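Long-range contacts in malate synthase (Haloferax volcanii, PDB 3OYZ), which catalyses the magnesium-dependent condensation of acetyl-CoA with glyoxylate, and hydrolysis of the malyl-CoA intermediate, to give malate in the glyoxylate cycle: residues Ala227-Asp233 / Met253-Leu259; Val11-Ser17 / Pro43-Asp49. All blocks are in the same frame, centred on the assembly; numbering follows the deposited sequence.

Contact 1. Residues Ala227-Asp233 / Met253-Leu259; sequences AVDGPYD and MLGIWSL. With ACO (acetyl coenzyme *a), chain B; PYR (pyruvic acid), chain C.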
loop_
_atom_site.group_PDB
_atom_site.type_symbol
_atom_site.label_atom_id
_atom_site.label_comp_id
_atom_site.label_asym_id
_atom_site.label_seq_id
_atom_site.Cartn_x
_atom_site.Cartn_y
_atom_site.Cartn_z
ATOM N N ALA A 227 -8.486 8.333 12.279
ATOM C CA ALA A 227 -7.960 8.673 10.952
ATOM C C ALA A 227 -9.010 9.545 10.252
ATOM O O ALA A 227 -10.186 9.197 10.328
ATOM C CB ALA A 227 -7.750 7.407 10.089
ATOM N N VAL A 228 -8.613 10.635 9.593
ATOM C CA VAL A 228 -9.466 11.571 8.848
ATOM C C VAL A 228 -8.777 11.798 7.510
ATOM O O VAL A 228 -7.587 12.048 7.431
ATOM C CB VAL A 228 -9.552 12.970 9.608
ATOM C CG1 VAL A 228 -10.369 14.044 8.862
ATOM C CG2 VAL A 228 -10.054 12.773 11.065
ATOM N N ASP A 229 -9.524 11.807 6.414
ATOM C CA ASP A 229 -9.039 12.189 5.102
ATOM C C ASP A 229 -8.885 13.706 4.907
ATOM O O ASP A 229 -9.505 14.526 5.640
ATOM C CB ASP A 229 -9.873 11.530 3.996
ATOM C CG ASP A 229 -9.117 11.481 2.656
ATOM O OD1 ASP A 229 -7.863 11.537 2.630
ATOM O OD2 ASP A 229 -9.764 11.388 1.599
ATOM N N GLY A 230 -8.131 14.050 3.857
ATOM C CA GLY A 230 -7.707 15.407 3.598
ATOM C C GLY A 230 -8.761 16.064 2.722
ATOM O O GLY A 230 -9.819 15.481 2.483
ATOM N N PRO A 231 -8.434 17.257 2.208
ATOM C CA PRO A 231 -9.491 18.070 1.592
ATOM C C PRO A 231 -9.885 17.614 0.188
ATOM O O PRO A 231 -9.085 17.087 -0.597
ATOM C CB PRO A 231 -8.909 19.473 1.616
ATOM C CG PRO A 231 -7.434 19.228 1.610
ATOM C CD PRO A 231 -7.263 18.073 2.559
ATOM N N TYR A 232 -11.179 17.712 -0.081
ATOM C CA TYR A 232 -11.683 17.359 -1.399
ATOM C C TYR A 232 -11.938 18.713 -2.081
ATOM O O TYR A 232 -12.958 19.376 -1.782
ATOM C CB TYR A 232 -12.953 16.539 -1.212
ATOM C CG TYR A 232 -13.450 16.038 -2.545
ATOM C CD1 TYR A 232 -12.978 14.832 -3.062
ATOM C CD2 TYR A 232 -14.400 16.772 -3.288
ATOM C CE1 TYR A 232 -13.372 14.392 -4.300
ATOM C CE2 TYR A 232 -14.859 16.320 -4.532
ATOM C CZ TYR A 232 -14.343 15.112 -5.004
ATOM O OH TYR A 232 -14.686 14.620 -6.228
ATOM N N ASP A 233 -10.962 19.181 -2.850
ATOM C CA ASP A 233 -10.936 20.620 -3.177
ATOM C C ASP A 233 -11.843 20.994 -4.359
ATOM O O ASP A 233 -12.025 22.175 -4.605
ATOM C CB ASP A 233 -9.516 21.195 -3.386
ATOM C CG ASP A 233 -8.639 20.330 -4.330
ATOM O OD1 ASP A 233 -9.164 19.418 -5.005
ATOM O OD2 ASP A 233 -7.396 20.526 -4.394
ATOM N N MET A 253 -11.330 4.771 7.203
ATOM C CA MET A 253 -11.111 6.197 7.440
ATOM C C MET A 253 -12.478 6.902 7.407
ATOM O O MET A 253 -13.037 7.165 6.350
ATOM C CB MET A 253 -10.176 6.753 6.368
ATOM C CG MET A 253 -9.856 8.239 6.444
ATOM S SD MET A 253 -8.566 8.615 5.166
ATOM C CE MET A 253 -7.233 8.347 6.339
ATOM N N LEU A 254 -13.068 7.118 8.572
ATOM C CA LEU A 254 -14.520 7.418 8.596
ATOM C C LEU A 254 -14.750 8.910 8.678
ATOM O O LEU A 254 -15.902 9.350 8.671
ATOM C CB LEU A 254 -15.183 6.711 9.784
ATOM C CG LEU A 254 -15.015 5.192 9.880
ATOM C CD1 LEU A 254 -15.736 4.540 11.083
ATOM C CD2 LEU A 254 -15.352 4.409 8.582
ATOM N N GLY A 255 -13.700 9.709 8.838
ATOM C CA GLY A 255 -13.838 11.160 8.870
ATOM C C GLY A 255 -13.238 11.814 7.651
ATOM O O GLY A 255 -12.358 11.219 7.005
ATOM N N ILE A 256 -13.651 13.036 7.331
ATOM C CA ILE A 256 -13.102 13.682 6.149
ATOM C C ILE A 256 -12.995 15.161 6.406
ATOM O O ILE A 256 -13.752 15.674 7.203
ATOM C CB ILE A 256 -13.849 13.362 4.801
ATOM C CG1 ILE A 256 -13.085 13.908 3.580
ATOM C CG2 ILE A 256 -15.343 13.906 4.897
ATOM C CD1 ILE A 256 -13.510 13.308 2.220
ATOM N N TRP A 257 -12.055 15.840 5.758
ATOM C CA TRP A 257 -11.929 17.288 5.898
ATOM C C TRP A 257 -13.143 17.914 5.141
ATOM O O TRP A 257 -13.582 17.366 4.134
ATOM C CB TRP A 257 -10.675 17.709 5.166
ATOM C CG TRP A 257 -10.020 18.999 5.522
ATOM C CD1 TRP A 257 -10.532 20.294 5.363
ATOM C CD2 TRP A 257 -8.672 19.144 5.987
ATOM N NE1 TRP A 257 -9.590 21.200 5.808
ATOM C CE2 TRP A 257 -8.441 20.527 6.173
ATOM C CE3 TRP A 257 -7.648 18.223 6.330
ATOM C CZ2 TRP A 257 -7.221 21.014 6.652
ATOM C CZ3 TRP A 257 -6.462 18.692 6.834
ATOM C CH2 TRP A 257 -6.230 20.091 6.976
ATOM N N SER A 258 -13.671 19.017 5.665
ATOM C CA SER A 258 -14.748 19.786 5.011
ATOM C C SER A 258 -14.276 21.187 4.741
ATOM O O SER A 258 -13.617 21.754 5.601
ATOM C CB SER A 258 -15.958 19.818 5.937
ATOM O OG SER A 258 -16.544 18.569 5.746
ATOM N N LEU A 259 -14.491 21.730 3.541
ATOM C CA LEU A 259 -13.920 23.051 3.234
ATOM C C LEU A 259 -15.048 24.109 3.298
ATOM O O LEU A 259 -14.797 25.320 3.314
ATOM C CB LEU A 259 -13.249 23.076 1.849
ATOM C CG LEU A 259 -12.027 22.137 1.798
ATOM C CD1 LEU A 259 -11.502 22.083 0.407
ATOM C CD2 LEU A 259 -11.022 22.769 2.772
HETATM N N1A ACO B . -15.624 28.755 7.202
HETATM C C2A ACO B . -16.591 29.629 7.543
HETATM N N3A ACO B . -17.475 30.072 6.632
HETATM C C4A ACO B . -17.445 29.698 5.327
HETATM C C5A ACO B . -16.396 28.736 4.925
HETATM C C6A ACO B . -15.428 28.293 5.946
HETATM N N6A ACO B . -14.451 27.447 5.522
HETATM N N7A ACO B . -16.540 28.503 3.614
HETATM C C8A ACO B . -17.579 29.264 3.194
HETATM N N9A ACO B . -18.145 29.928 4.211
HETATM C C1B ACO B . -19.333 30.828 4.057
HETATM C C2B ACO B . -19.183 31.576 2.740
HETATM O O2B ACO B . -18.387 32.740 2.960
HETATM C C3B ACO B . -20.617 31.865 2.345
HETATM O O3B ACO B . -20.957 32.969 3.190
HETATM P P3B ACO B . -22.137 34.082 2.907
HETATM O O7A ACO B . -23.189 33.554 3.871
HETATM O O8A ACO B . -22.363 33.894 1.421
HETATM O O9A ACO B . -21.553 35.438 3.236
HETATM C C4B ACO B . -21.335 30.611 2.817
HETATM O O4B ACO B . -20.577 30.114 3.929
HETATM C C5B ACO B . -21.347 29.529 1.744
HETATM O O5B ACO B . -20.080 29.584 1.085
HETATM P P1A ACO B . -19.795 28.810 -0.291
HETATM O O1A ACO B . -20.538 29.340 -1.475
HETATM O O2A ACO B . -20.099 27.375 0.029
HETATM O O3A ACO B . -18.241 28.908 -0.664
HETATM P P2A ACO B . -17.580 30.250 -1.237
HETATM O O4A ACO B . -18.217 31.236 -0.312
HETATM O O5A ACO B . -17.561 30.132 -2.747
HETATM O O6A ACO B . -15.994 30.174 -0.883
HETATM C CBP ACO B . -13.853 29.097 -0.327
HETATM C CCP ACO B . -15.131 29.063 -1.174
HETATM C CDP ACO B . -13.066 30.382 -0.579
HETATM C CEP ACO B . -12.987 27.933 -0.791
HETATM C CAP ACO B . -14.139 29.040 1.179
HETATM O OAP ACO B . -15.077 27.982 1.323
HETATM C C9P ACO B . -12.930 28.723 2.034
HETATM O O9P ACO B . -12.046 29.572 2.191
HETATM N N8P ACO B . -12.877 27.487 2.559
HETATM C C7P ACO B . -11.748 27.120 3.404
HETATM C C6P ACO B . -10.444 26.892 2.624
HETATM C C5P ACO B . -9.490 26.262 3.622
HETATM O O5P ACO B . -9.867 26.039 4.771
HETATM N N4P ACO B . -8.291 25.934 3.143
HETATM C C3P ACO B . -7.245 25.283 3.912
HETATM C C2P ACO B . -7.611 23.839 4.262
HETATM S S1P ACO B . -6.963 23.001 2.846
HETATM C C ACO B . -5.297 22.816 3.009
HETATM O O ACO B . -4.625 23.449 3.800
HETATM C CH3 ACO B . -4.637 21.851 2.073
HETATM C C PYR C . -2.986 19.813 2.673
HETATM O O PYR C . -1.751 20.116 2.547
HETATM O OXT PYR C . -3.576 18.949 1.927
HETATM C CA PYR C . -3.654 20.360 3.769
HETATM O O3 PYR C . -3.019 21.133 4.604
HETATM C CB PYR C . -5.067 19.997 4.036
HETATM O O HOH W 1 -11.914 7.333 11.235
HETATM O O HOH W 2 -13.097 18.817 1.823
#

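Contact 2. Residues Val11-Ser17 / Pro43-Asp49; sequences VRTFFTS and PDVWVPD. With ACO (acetyl coenzyme *a), chain B.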
loop_
_atom_site.group_PDB
_atom_site.type_symbol
_atom_site.label_atom_id
_atom_site.label_comp_id
_atom_site.label_asym_id
_atom_site.label_seq_id
_atom_site.Cartn_x
_atom_site.Cartn_y
_atom_site.Cartn_z
ATOM N N VAL A 11 -15.015 10.723 14.407
ATOM C CA VAL A 11 -15.008 12.102 13.923
ATOM C C VAL A 11 -15.407 12.020 12.457
ATOM O O VAL A 11 -14.711 11.414 11.638
ATOM C CB VAL A 11 -13.683 12.880 14.096
ATOM C CG1 VAL A 11 -13.658 14.175 13.318
ATOM C CG2 VAL A 11 -13.393 13.195 15.550
ATOM N N ARG A 12 -16.581 12.582 12.092
ATOM C CA ARG A 12 -17.048 12.565 10.711
ATOM C C ARG A 12 -16.505 13.725 9.932
ATOM O O ARG A 12 -16.284 13.578 8.726
ATOM C CB ARG A 12 -18.606 12.695 10.670
ATOM C CG ARG A 12 -19.320 11.484 11.280
ATOM C CD ARG A 12 -20.835 11.783 11.430
ATOM N NE ARG A 12 -20.971 12.775 12.494
ATOM C CZ ARG A 12 -22.141 13.339 12.817
ATOM N NH1 ARG A 12 -23.240 13.013 12.136
ATOM N NH2 ARG A 12 -22.200 14.148 13.865
ATOM N N THR A 13 -16.320 14.895 10.563
ATOM C CA THR A 13 -16.152 16.109 9.771
ATOM C C THR A 13 -15.112 16.882 10.543
ATOM O O THR A 13 -15.196 16.917 11.764
ATOM C CB THR A 13 -17.499 16.960 9.790
ATOM O OG1 THR A 13 -18.164 16.658 11.016
ATOM C CG2 THR A 13 -18.460 16.390 8.789
ATOM N N PHE A 14 -14.170 17.471 9.820
ATOM C CA PHE A 14 -13.033 18.222 10.323
ATOM C C PHE A 14 -13.129 19.435 9.443
ATOM O O PHE A 14 -12.730 19.397 8.266
ATOM C CB PHE A 14 -11.750 17.362 10.022
ATOM C CG PHE A 14 -10.438 17.987 10.408
ATOM C CD1 PHE A 14 -9.844 17.731 11.639
ATOM C CD2 PHE A 14 -9.715 18.684 9.463
ATOM C CE1 PHE A 14 -8.621 18.298 11.982
ATOM C CE2 PHE A 14 -8.481 19.203 9.764
ATOM C CZ PHE A 14 -7.903 19.011 11.014
ATOM N N PHE A 15 -13.641 20.553 9.971
ATOM C CA PHE A 15 -13.916 21.717 9.082
ATOM C C PHE A 15 -12.979 22.875 9.301
ATOM O O PHE A 15 -12.950 23.336 10.427
ATOM C CB PHE A 15 -15.301 22.250 9.552
ATOM C CG PHE A 15 -15.845 23.460 8.807
ATOM C CD1 PHE A 15 -15.642 23.639 7.450
ATOM C CD2 PHE A 15 -16.723 24.343 9.476
ATOM C CE1 PHE A 15 -16.162 24.783 6.756
ATOM C CE2 PHE A 15 -17.285 25.471 8.807
ATOM C CZ PHE A 15 -17.024 25.665 7.432
ATOM N N THR A 16 -12.208 23.350 8.335
ATOM C CA THR A 16 -11.347 24.480 8.622
ATOM C C THR A 16 -11.998 25.830 8.203
ATOM O O THR A 16 -12.605 25.901 7.128
ATOM C CB THR A 16 -10.075 24.391 7.804
ATOM O OG1 THR A 16 -10.478 23.915 6.523
ATOM C CG2 THR A 16 -9.073 23.294 8.465
ATOM N N SER A 17 -11.712 26.893 8.960
ATOM C CA SER A 17 -12.152 28.265 8.629
ATOM C C SER A 17 -10.993 29.261 8.668
ATOM O O SER A 17 -10.212 29.287 9.605
ATOM C CB SER A 17 -13.198 28.713 9.647
ATOM O OG SER A 17 -14.339 27.863 9.548
ATOM N N PRO A 43 -19.741 20.919 12.522
ATOM C CA PRO A 43 -18.795 19.779 12.362
ATOM C C PRO A 43 -18.501 19.075 13.670
ATOM O O PRO A 43 -18.559 19.707 14.722
ATOM C CB PRO A 43 -17.597 20.441 11.670
ATOM C CG PRO A 43 -17.559 21.838 12.266
ATOM C CD PRO A 43 -19.084 22.224 12.335
ATOM N N ASP A 44 -18.175 17.774 13.670
ATOM C CA ASP A 44 -17.654 17.153 14.898
ATOM C C ASP A 44 -16.388 17.863 15.398
ATOM O O ASP A 44 -16.153 18.010 16.594
ATOM C CB ASP A 44 -17.353 15.679 14.610
ATOM C CG ASP A 44 -18.597 14.874 14.456
ATOM O OD1 ASP A 44 -19.610 15.243 15.111
ATOM O OD2 ASP A 44 -18.572 13.881 13.693
ATOM N N VAL A 45 -15.567 18.370 14.499
ATOM C CA VAL A 45 -14.305 19.016 14.890
ATOM C C VAL A 45 -14.212 20.235 14.042
ATOM O O VAL A 45 -14.249 20.182 12.823
ATOM C CB VAL A 45 -13.005 18.074 14.714
ATOM C CG1 VAL A 45 -11.792 18.906 14.824
ATOM C CG2 VAL A 45 -12.946 17.161 15.871
ATOM N N TRP A 46 -14.053 21.375 14.706
ATOM C CA TRP A 46 -13.966 22.596 13.971
ATOM C C TRP A 46 -12.557 23.137 14.119
ATOM O O TRP A 46 -12.046 23.195 15.222
ATOM C CB TRP A 46 -14.989 23.623 14.559
ATOM C CG TRP A 46 -14.852 24.957 13.857
ATOM C CD1 TRP A 46 -14.656 25.170 12.524
ATOM C CD2 TRP A 46 -14.855 26.252 14.468
ATOM N NE1 TRP A 46 -14.531 26.522 12.269
ATOM C CE2 TRP A 46 -14.610 27.194 13.458
ATOM C CE3 TRP A 46 -15.058 26.706 15.793
ATOM C CZ2 TRP A 46 -14.640 28.593 13.694
ATOM C CZ3 TRP A 46 -14.957 28.101 16.050
ATOM C CH2 TRP A 46 -14.768 29.011 14.997
ATOM N N VAL A 47 -11.940 23.540 13.027
ATOM C CA VAL A 47 -10.542 23.964 13.031
ATOM C C VAL A 47 -10.362 25.411 12.579
ATOM O O VAL A 47 -10.200 25.698 11.387
ATOM C CB VAL A 47 -9.745 22.969 12.101
ATOM C CG1 VAL A 47 -8.255 23.239 12.150
ATOM C CG2 VAL A 47 -10.046 21.559 12.588
ATOM N N PRO A 48 -10.340 26.356 13.535
ATOM C CA PRO A 48 -9.908 27.646 13.026
ATOM C C PRO A 48 -8.477 27.567 12.515
ATOM O O PRO A 48 -7.566 27.273 13.291
ATOM C CB PRO A 48 -9.876 28.508 14.290
ATOM C CG PRO A 48 -10.970 27.959 15.182
ATOM C CD PRO A 48 -10.912 26.432 14.904
ATOM N N ASP A 49 -8.261 27.934 11.277
ATOM C CA ASP A 49 -7.027 27.648 10.599
ATOM C C ASP A 49 -6.111 28.797 10.396
ATOM O O ASP A 49 -6.186 29.400 9.343
ATOM C CB ASP A 49 -7.355 26.970 9.278
ATOM C CG ASP A 49 -6.155 26.376 8.592
ATOM O OD1 ASP A 49 -5.065 26.386 9.180
ATOM O OD2 ASP A 49 -6.306 25.980 7.416
HETATM N N1A ACO B . -15.624 28.755 7.202
HETATM C C2A ACO B . -16.591 29.629 7.543
HETATM N N3A ACO B . -17.475 30.072 6.632
HETATM C C4A ACO B . -17.445 29.698 5.327
HETATM C C5A ACO B . -16.396 28.736 4.925
HETATM C C6A ACO B . -15.428 28.293 5.946
HETATM N N6A ACO B . -14.451 27.447 5.522
HETATM N N7A ACO B . -16.540 28.503 3.614
HETATM C C8A ACO B . -17.579 29.264 3.194
HETATM N N9A ACO B . -18.145 29.928 4.211
HETATM C C1B ACO B . -19.333 30.828 4.057
HETATM C C2B ACO B . -19.183 31.576 2.740
HETATM O O2B ACO B . -18.387 32.740 2.960
HETATM C C3B ACO B . -20.617 31.865 2.345
HETATM O O3B ACO B . -20.957 32.969 3.190
HETATM P P3B ACO B . -22.137 34.082 2.907
HETATM O O7A ACO B . -23.189 33.554 3.871
HETATM O O8A ACO B . -22.363 33.894 1.421
HETATM O O9A ACO B . -21.553 35.438 3.236
HETATM C C4B ACO B . -21.335 30.611 2.817
HETATM O O4B ACO B . -20.577 30.114 3.929
HETATM C C5B ACO B . -21.347 29.529 1.744
HETATM O O5B ACO B . -20.080 29.584 1.085
HETATM P P1A ACO B . -19.795 28.810 -0.291
HETATM O O1A ACO B . -20.538 29.340 -1.475
HETATM O O2A ACO B . -20.099 27.375 0.029
HETATM O O3A ACO B . -18.241 28.908 -0.664
HETATM P P2A ACO B . -17.580 30.250 -1.237
HETATM O O4A ACO B . -18.217 31.236 -0.312
HETATM O O5A ACO B . -17.561 30.132 -2.747
HETATM O O6A ACO B . -15.994 30.174 -0.883
HETATM C CBP ACO B . -13.853 29.097 -0.327
HETATM C CCP ACO B . -15.131 29.063 -1.174
HETATM C CDP ACO B . -13.066 30.382 -0.579
HETATM C CEP ACO B . -12.987 27.933 -0.791
HETATM C CAP ACO B . -14.139 29.040 1.179
HETATM O OAP ACO B . -15.077 27.982 1.323
HETATM C C9P ACO B . -12.930 28.723 2.034
HETATM O O9P ACO B . -12.046 29.572 2.191
HETATM N N8P ACO B . -12.877 27.487 2.559
HETATM C C7P ACO B . -11.748 27.120 3.404
HETATM C C6P ACO B . -10.444 26.892 2.624
HETATM C C5P ACO B . -9.490 26.262 3.622
HETATM O O5P ACO B . -9.867 26.039 4.771
HETATM N N4P ACO B . -8.291 25.934 3.143
HETATM C C3P ACO B . -7.245 25.283 3.912
HETATM C C2P ACO B . -7.611 23.839 4.262
HETATM S S1P ACO B . -6.963 23.001 2.846
HETATM C C ACO B . -5.297 22.816 3.009
HETATM O O ACO B . -4.625 23.449 3.800
HETATM C CH3 ACO B . -4.637 21.851 2.073
#

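Contact 1. Residues Ala227-Asp233 / Met253-Leu259
W257 and P231 meet because the W257 side chain is extended, CG anti to the backbone N (chi1 -158°), which lays the indole alongside the proline ring. P231 CB sits over the face of the five-membered ring, 4.2 Å from its centroid, as a CH-pi contact. P231 CD covers the same face nearer the rim, 3.8 Å from W257 CE3. The pyruvate methyl lies over this face too, with PYR CB 3.2 Å from W257 CH2. An alanine in place of W257 would probably leave P231 and the pyruvate methyl without the flat surface they rest on, and T16 OG1 without its indole N-H partner. Further along, L259 CD1 packs against P231 CB at 3.9 Å. L259 O turns to the coenzyme and accepts from ACO N8P (3.0 Å) and ACO N6A. At the other end the M253 chain bends at chi3 (-92°) and crosses D229 at about a right angle, its SD 3.4 Å from D229 CB. The backbones pair in parallel. D229 N donates to G255 O at 3.0 Å, and W257 N gives a weak bond to D229 O. Water bridges A227 O to L254 N, and a second joins Y232 N to W257 O. The strands belong to a beta-alpha-beta unit of the TIM barrel, with helix 238-249 between them. W257 near the end of its strand, with P231 and L259 in the loops that follow, lines the substrate pocket. R244 and N248 of that helix hold D229 OD2. Strand 183-188 flanks V228, helix 210-223 packs on A227 and M253, and helix 261-269 covers I256 and S258.

Contact 2. Residues Val11-Ser17 / Pro43-Asp49
P43 lays its ring against F15, with CG 3.6 Å from F15 CB. Next to it, D44 N donates to T13 OG1. The D44 carboxylate takes the R12 guanidinium side-on in a salt bridge, the two planes 30° apart. R12 NE reaches D44 OD2 at 2.9 Å and R12 NH2 reaches D44 OD1, both on the syn side. D44 OD2 also accepts from R12 N through its anti lone pair, so two N-H groups of one residue grip one oxygen. D44 OD1 has further salt bridges to R8 of the same chain and to R409 of the second subunit, and Q412 of that subunit binds R12 NH2. V45 takes up the strand. Its CG2 packs on V11 CG1, its CG1 meets F14 CD1, and V45 O accepts from F15 N.

The two strands are parallel neighbours in the TIM barrel. They form a beta-alpha-beta unit with helix 29-36, and their C-terminal ends face the coenzyme. W46 extends with CG anti to its backbone N (chi1 176°), which carries the indole edge along to S17. There W46 NE1 donates to S17 OG in the ring plane at 3.0 Å, at an angle of 174°. S17 OG in turn donates to ACO N1A at 2.8 Å, so W46 is a second-shell support for a residue that binds the adenine. V47 puts CG2 over the face of the F14 ring, 3.7 Å from its centroid, while V47 CB touches T16 CG2. P48 holds its CD over the centre of the W46 ring within its own strand. D49 N donates to S17 O at 2.9 Å, and D49 OD2 forms a salt bridge with R84, a glyoxylate-binding residue.

How the contacts relate
Contacts 1 and 2 lie in one parallel sheet, their centres 9 Å apart. Strands 255-258 and 13-18 are its adjacent members, and S258 N is 2.8 Å from F14 O, a probable hydrogen bond between them. W257 of contact 1 also meets F14 of contact 2 edge-to-face, and its NE1 is 2.9 Å from T16 OG1. T16 OG1 itself donates to the pantetheine carbonyl, ACO O5P, at 2.8 Å. The coenzyme therefore spans both contacts. The adenine is held from both: its N6A gives bonds to T16 O of contact 2 and L259 O of contact 1. W257 and P231 of contact 1 lie beside the thioester arm and pyruvate. Beyond them, R84 binds both ligands.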